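Local coordinates for SusD-like protein BACOVA_02651 (Bacteroides ovatus, PDB 5E75) that binds polysaccharide at the cell surface and probably captures xyloglucan there before its transport into the periplasm for degradation, at residues A[107-121]-A[157-169]. Sequence-based numbering, arbitrary orientation.
Sequences TKAIAEARLMRACAY and FIINDLNYAVDNL. With EDO (1,2-ethanediol), chain C.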
loop_
_atom_site.group_PDB
_atom_site.type_symbol
_atom_site.label_atom_id
_atom_site.label_comp_id
_atom_site.label_asym_id
_atom_site.label_seq_id
_atom_site.Cartn_x
_atom_site.Cartn_y
_atom_site.Cartn_z
ATOM N N THR A 107 -15.718 23.321 -1.487
ATOM C CA THR A 107 -16.164 21.941 -1.405
ATOM C C THR A 107 -15.113 20.960 -1.907
ATOM O O THR A 107 -15.006 19.860 -1.377
ATOM C CB THR A 107 -17.498 21.716 -2.154
ATOM O OG1 THR A 107 -17.387 22.111 -3.529
ATOM C CG2 THR A 107 -18.627 22.513 -1.495
ATOM N N LYS A 108 -14.327 21.354 -2.906
ATOM C CA LYS A 108 -13.210 20.527 -3.352
ATOM C C LYS A 108 -12.197 20.357 -2.221
ATOM O O LYS A 108 -11.687 19.253 -1.993
ATOM C CB LYS A 108 -12.558 21.153 -4.584
ATOM C CG LYS A 108 -11.301 20.464 -5.077
ATOM C CD LYS A 108 -10.896 21.096 -6.396
ATOM C CE LYS A 108 -9.439 20.866 -6.713
ATOM N NZ LYS A 108 -8.490 21.398 -5.678
ATOM N N ALA A 109 -11.897 21.436 -1.505
ATOM C CA ALA A 109 -10.929 21.363 -0.418
ATOM C C ALA A 109 -11.422 20.472 0.721
ATOM O O ALA A 109 -10.666 19.649 1.258
ATOM C CB ALA A 109 -10.616 22.771 0.113
ATOM N N ILE A 110 -12.688 20.629 1.098
ATOM C CA ILE A 110 -13.277 19.760 2.109
ATOM C C ILE A 110 -13.254 18.319 1.622
ATOM O O ILE A 110 -12.948 17.404 2.394
ATOM C CB ILE A 110 -14.714 20.192 2.470
ATOM C CG1 ILE A 110 -14.674 21.567 3.150
ATOM C CG2 ILE A 110 -15.371 19.176 3.402
ATOM C CD1 ILE A 110 -16.048 22.263 3.213
ATOM N N ALA A 111 -13.564 18.111 0.348
ATOM C CA ALA A 111 -13.580 16.755 -0.206
ATOM C C ALA A 111 -12.194 16.110 -0.199
ATOM O O ALA A 111 -12.071 14.925 0.106
ATOM C CB ALA A 111 -14.156 16.761 -1.623
ATOM N N GLU A 112 -11.151 16.873 -0.534
ATOM C CA GLU A 112 -9.804 16.316 -0.496
ATOM C C GLU A 112 -9.418 15.975 0.936
ATOM O O GLU A 112 -8.823 14.918 1.182
ATOM C CB GLU A 112 -8.813 17.303 -1.094
ATOM C CG GLU A 112 -8.972 17.498 -2.586
ATOM C CD GLU A 112 -8.027 18.558 -3.106
ATOM O OE1 GLU A 112 -8.205 19.748 -2.767
ATOM O OE2 GLU A 112 -7.063 18.210 -3.802
ATOM N N ALA A 113 -9.746 16.852 1.882
ATOM C CA ALA A 113 -9.473 16.608 3.292
ATOM C C ALA A 113 -10.193 15.335 3.744
ATOM O O ALA A 113 -9.583 14.468 4.366
ATOM C CB ALA A 113 -9.908 17.793 4.125
ATOM N N ARG A 114 -11.480 15.210 3.427
ATOM C CA ARG A 114 -12.238 14.056 3.887
ATOM C C ARG A 114 -11.780 12.765 3.190
ATOM O O ARG A 114 -11.769 11.697 3.805
ATOM C CB ARG A 114 -13.739 14.288 3.713
ATOM C CG ARG A 114 -14.234 15.423 4.594
ATOM C CD ARG A 114 -15.752 15.553 4.622
ATOM N NE ARG A 114 -16.379 14.448 5.337
ATOM C CZ ARG A 114 -17.674 14.381 5.624
ATOM N NH1 ARG A 114 -18.491 15.363 5.266
ATOM N NH2 ARG A 114 -18.147 13.332 6.279
ATOM N N LEU A 115 -11.358 12.854 1.935
ATOM C CA LEU A 115 -10.788 11.687 1.253
ATOM C C LEU A 115 -9.540 11.203 1.967
ATOM O O LEU A 115 -9.364 9.999 2.185
ATOM C CB LEU A 115 -10.468 12.029 -0.207
ATOM C CG LEU A 115 -9.724 10.972 -1.042
ATOM C CD1 LEU A 115 -10.505 9.677 -1.084
ATOM C CD2 LEU A 115 -9.420 11.437 -2.475
ATOM N N MET A 116 -8.654 12.123 2.325
ATOM C CA MET A 116 -7.422 11.728 2.991
ATOM C C MET A 116 -7.702 11.199 4.384
ATOM O O MET A 116 -7.095 10.208 4.803
ATOM C CB MET A 116 -6.408 12.868 3.038
ATOM C CG MET A 116 -5.902 13.279 1.683
ATOM S SD MET A 116 -5.058 11.943 0.850
ATOM C CE MET A 116 -4.445 12.781 -0.604
ATOM N N ARG A 117 -8.627 11.820 5.103
ATOM C CA ARG A 117 -9.007 11.340 6.421
ATOM C C ARG A 117 -9.562 9.915 6.336
ATOM O O ARG A 117 -9.236 9.056 7.168
ATOM C CB ARG A 117 -10.035 12.297 7.034
ATOM C CG ARG A 117 -10.397 11.991 8.483
ATOM C CD ARG A 117 -11.203 13.097 9.122
ATOM N NE ARG A 117 -12.533 13.221 8.578
ATOM C CZ ARG A 117 -13.369 14.206 8.900
ATOM N NH1 ARG A 117 -13.010 15.155 9.764
ATOM N NH2 ARG A 117 -14.572 14.228 8.368
ATOM N N ALA A 118 -10.366 9.655 5.316
ATOM C CA ALA A 118 -10.908 8.325 5.088
ATOM C C ALA A 118 -9.800 7.325 4.822
ATOM O O ALA A 118 -9.801 6.229 5.375
ATOM C CB ALA A 118 -11.903 8.333 3.927
ATOM N N CYS A 119 -8.852 7.683 3.967
ATOM C CA CYS A 119 -7.749 6.785 3.709
ATOM C C CYS A 119 -6.937 6.470 4.952
ATOM O O CYS A 119 -6.556 5.319 5.169
ATOM C CB CYS A 119 -6.833 7.344 2.623
ATOM S SG CYS A 119 -7.557 7.370 0.945
ATOM N N ALA A 120 -6.633 7.474 5.753
ATOM C CA ALA A 120 -5.892 7.266 6.980
ATOM C C ALA A 120 -6.629 6.315 7.918
ATOM O O ALA A 120 -6.031 5.380 8.438
ATOM C CB ALA A 120 -5.606 8.603 7.656
ATOM N N TYR A 121 -7.920 6.546 8.127
ATOM C CA TYR A 121 -8.692 5.671 9.001
ATOM C C TYR A 121 -8.811 4.266 8.421
ATOM O O TYR A 121 -8.806 3.300 9.168
ATOM C CB TYR A 121 -10.068 6.263 9.357
ATOM C CG TYR A 121 -10.022 7.223 10.514
ATOM C CD1 TYR A 121 -9.597 6.808 11.760
ATOM C CD2 TYR A 121 -10.373 8.560 10.367
ATOM C CE1 TYR A 121 -9.529 7.673 12.830
ATOM C CE2 TYR A 121 -10.315 9.433 11.439
ATOM C CZ TYR A 121 -9.895 8.993 12.670
ATOM O OH TYR A 121 -9.827 9.876 13.740
ATOM N N PHE A 157 -17.608 5.931 9.523
ATOM C CA PHE A 157 -16.955 7.236 9.446
ATOM C C PHE A 157 -16.226 7.362 8.104
ATOM O O PHE A 157 -16.304 8.383 7.420
ATOM C CB PHE A 157 -16.005 7.352 10.646
ATOM C CG PHE A 157 -15.396 8.707 10.835
ATOM C CD1 PHE A 157 -14.263 9.084 10.133
ATOM C CD2 PHE A 157 -15.937 9.593 11.747
ATOM C CE1 PHE A 157 -13.693 10.332 10.316
ATOM C CE2 PHE A 157 -15.379 10.836 11.942
ATOM C CZ PHE A 157 -14.251 11.215 11.228
ATOM N N ILE A 158 -15.506 6.309 7.732
ATOM C CA ILE A 158 -14.816 6.251 6.449
ATOM C C ILE A 158 -15.799 6.389 5.280
ATOM O O ILE A 158 -15.594 7.181 4.364
ATOM C CB ILE A 158 -14.048 4.918 6.327
ATOM C CG1 ILE A 158 -12.848 4.869 7.281
ATOM C CG2 ILE A 158 -13.564 4.671 4.912
ATOM C CD1 ILE A 158 -12.341 3.460 7.558
ATOM N N ILE A 159 -16.894 5.636 5.339
ATOM C CA ILE A 159 -17.921 5.701 4.300
ATOM C C ILE A 159 -18.513 7.116 4.167
ATOM O O ILE A 159 -18.687 7.640 3.053
ATOM C CB ILE A 159 -19.026 4.637 4.545
ATOM C CG1 ILE A 159 -18.483 3.231 4.271
ATOM C CG2 ILE A 159 -20.259 4.904 3.670
ATOM C CD1 ILE A 159 -19.341 2.119 4.866
ATOM N N ASN A 160 -18.793 7.751 5.294
ATOM C CA ASN A 160 -19.365 9.091 5.250
ATOM C C ASN A 160 -18.407 10.078 4.583
ATOM O O ASN A 160 -18.816 10.913 3.766
ATOM C CB ASN A 160 -19.702 9.591 6.659
ATOM C CG ASN A 160 -20.886 8.874 7.283
ATOM O OD1 ASN A 160 -21.588 8.088 6.631
ATOM N ND2 ASN A 160 -21.094 9.123 8.575
ATOM N N ASP A 161 -17.131 9.981 4.924
ATOM C CA ASP A 161 -16.116 10.845 4.336
ATOM C C ASP A 161 -16.005 10.593 2.828
ATOM O O ASP A 161 -15.952 11.539 2.025
ATOM C CB ASP A 161 -14.740 10.609 4.967
ATOM C CG ASP A 161 -14.508 11.391 6.244
ATOM O OD1 ASP A 161 -15.337 12.270 6.597
ATOM O OD2 ASP A 161 -13.481 11.147 6.897
ATOM N N LEU A 162 -15.969 9.326 2.434
ATOM C CA LEU A 162 -15.889 9.009 1.022
ATOM C C LEU A 162 -17.129 9.448 0.242
ATOM O O LEU A 162 -17.014 9.873 -0.915
ATOM C CB LEU A 162 -15.620 7.514 0.835
ATOM C CG LEU A 162 -14.222 7.095 1.287
ATOM C CD1 LEU A 162 -14.107 5.586 1.343
ATOM C CD2 LEU A 162 -13.156 7.671 0.385
ATOM N N ASN A 163 -18.307 9.342 0.851
ATOM C CA ASN A 163 -19.539 9.805 0.192
ATOM C C ASN A 163 -19.422 11.284 -0.150
ATOM O O ASN A 163 -19.757 11.686 -1.250
ATOM C CB ASN A 163 -20.783 9.582 1.067
ATOM C CG ASN A 163 -21.233 8.134 1.117
ATOM O OD1 ASN A 163 -20.911 7.332 0.242
ATOM N ND2 ASN A 163 -22.025 7.804 2.128
ATOM N N TYR A 164 -18.929 12.079 0.792
ATOM C CA TYR A 164 -18.783 13.503 0.537
ATOM C C TYR A 164 -17.804 13.719 -0.608
ATOM O O TYR A 164 -18.039 14.540 -1.493
ATOM C CB TYR A 164 -18.327 14.254 1.786
ATOM C CG TYR A 164 -18.299 15.757 1.581
ATOM C CD1 TYR A 164 -17.196 16.388 0.995
ATOM C CD2 TYR A 164 -19.383 16.555 1.947
ATOM C CE1 TYR A 164 -17.181 17.761 0.781
ATOM C CE2 TYR A 164 -19.358 17.938 1.742
ATOM C CZ TYR A 164 -18.251 18.517 1.161
ATOM O OH TYR A 164 -18.192 19.864 0.932
ATOM N N ALA A 165 -16.697 12.982 -0.614
ATOM C CA ALA A 165 -15.702 13.161 -1.656
ATOM C C ALA A 165 -16.223 12.727 -3.027
ATOM O O ALA A 165 -15.925 13.367 -4.033
ATOM C CB ALA A 165 -14.417 12.409 -1.311
ATOM N N VAL A 166 -16.987 11.635 -3.080
ATOM C CA VAL A 166 -17.588 11.217 -4.340
ATOM C C VAL A 166 -18.472 12.345 -4.891
ATOM O O VAL A 166 -18.458 12.626 -6.089
ATOM C CB VAL A 166 -18.428 9.929 -4.175
ATOM C CG1 VAL A 166 -19.318 9.654 -5.427
ATOM C CG2 VAL A 166 -17.511 8.733 -3.895
ATOM N N ASP A 167 -19.249 12.971 -4.016
ATOM C CA ASP A 167 -20.193 14.002 -4.446
ATOM C C ASP A 167 -19.561 15.353 -4.753
ATOM O O ASP A 167 -20.164 16.158 -5.472
ATOM C CB ASP A 167 -21.280 14.184 -3.391
ATOM C CG ASP A 167 -22.194 12.983 -3.283
ATOM O OD1 ASP A 167 -22.299 12.208 -4.261
ATOM O OD2 ASP A 167 -22.810 12.823 -2.210
ATOM N N ASN A 168 -18.372 15.624 -4.228
ATOM C CA ASN A 168 -17.812 16.972 -4.330
ATOM C C ASN A 168 -16.445 17.108 -5.001
ATOM O O ASN A 168 -15.917 18.213 -5.124
ATOM C CB ASN A 168 -17.764 17.605 -2.944
ATOM C CG ASN A 168 -19.140 17.910 -2.408
ATOM O OD1 ASN A 168 -19.731 18.940 -2.746
ATOM N ND2 ASN A 168 -19.665 17.033 -1.583
ATOM N N LEU A 169 -15.859 16.003 -5.427
ATOM C CA LEU A 169 -14.699 16.075 -6.302
ATOM C C LEU A 169 -15.197 16.007 -7.741
ATOM O O LEU A 169 -16.274 15.488 -8.010
ATOM C CB LEU A 169 -13.733 14.914 -6.034
ATOM C CG LEU A 169 -13.038 14.917 -4.674
ATOM C CD1 LEU A 169 -12.300 13.611 -4.483
ATOM C CD2 LEU A 169 -12.082 16.107 -4.528
HETATM C C1 EDO C . -7.024 2.508 0.671
HETATM O O1 EDO C . -6.439 1.210 0.628
HETATM C C2 EDO C . -6.192 3.448 1.535
HETATM O O2 EDO C . -6.553 3.338 2.913
HETATM O O HOH W 1 -17.029 20.494 -5.801
#
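Asp161 is clasped by two arginines of the facing helix. Arg117 meets its carboxylate side-on in a nearly straight pair of bonds, NE to Asp161 OD2 (2.8 Å) and NH2 to Asp161 OD1 (2.7 Å), both on the syn side. Arg114 turns its guanidinium almost perpendicular to the carboxylate (87°) and spends two nitrogens on OD1 alone: NE arrives from above the carboxylate plane at 2.7 Å from Asp161 OD1, while NH2 takes the anti lone pair. Phe157 CZ lies over one face of the Arg117 guanidinium, toward its rim, and the Tyr164 methylene, CB, over one face of that of Arg114. A chi1 of -174° swings the Tyr164 ring toward the facing helix, a knob among Thr107, Ile110, Ala111 and Arg114; its CE1 touches Ile110 CG2 at 3.5 Å. Small residues let the antiparallel helices close to 8.0 Å between axes, Ala118 CB resting on Leu162 CG (3.7 Å) and Ala111 CB on Leu169 CD2 (3.6 Å). At one end a water donates to Thr107 OG1 and Asn168 O; the Thr107 hydroxyl also bonds back to Glu103 O. Farther out, Asn87 holds Arg117 NH1 and Glu519, the C-terminal residue, pairs with Arg114 NH2. Helices 103-125 and 151-168 of this SusD-family protein are joined by apolar packing and by a buried carboxylate whose four bonds from two cations would be expected to keep it ionised.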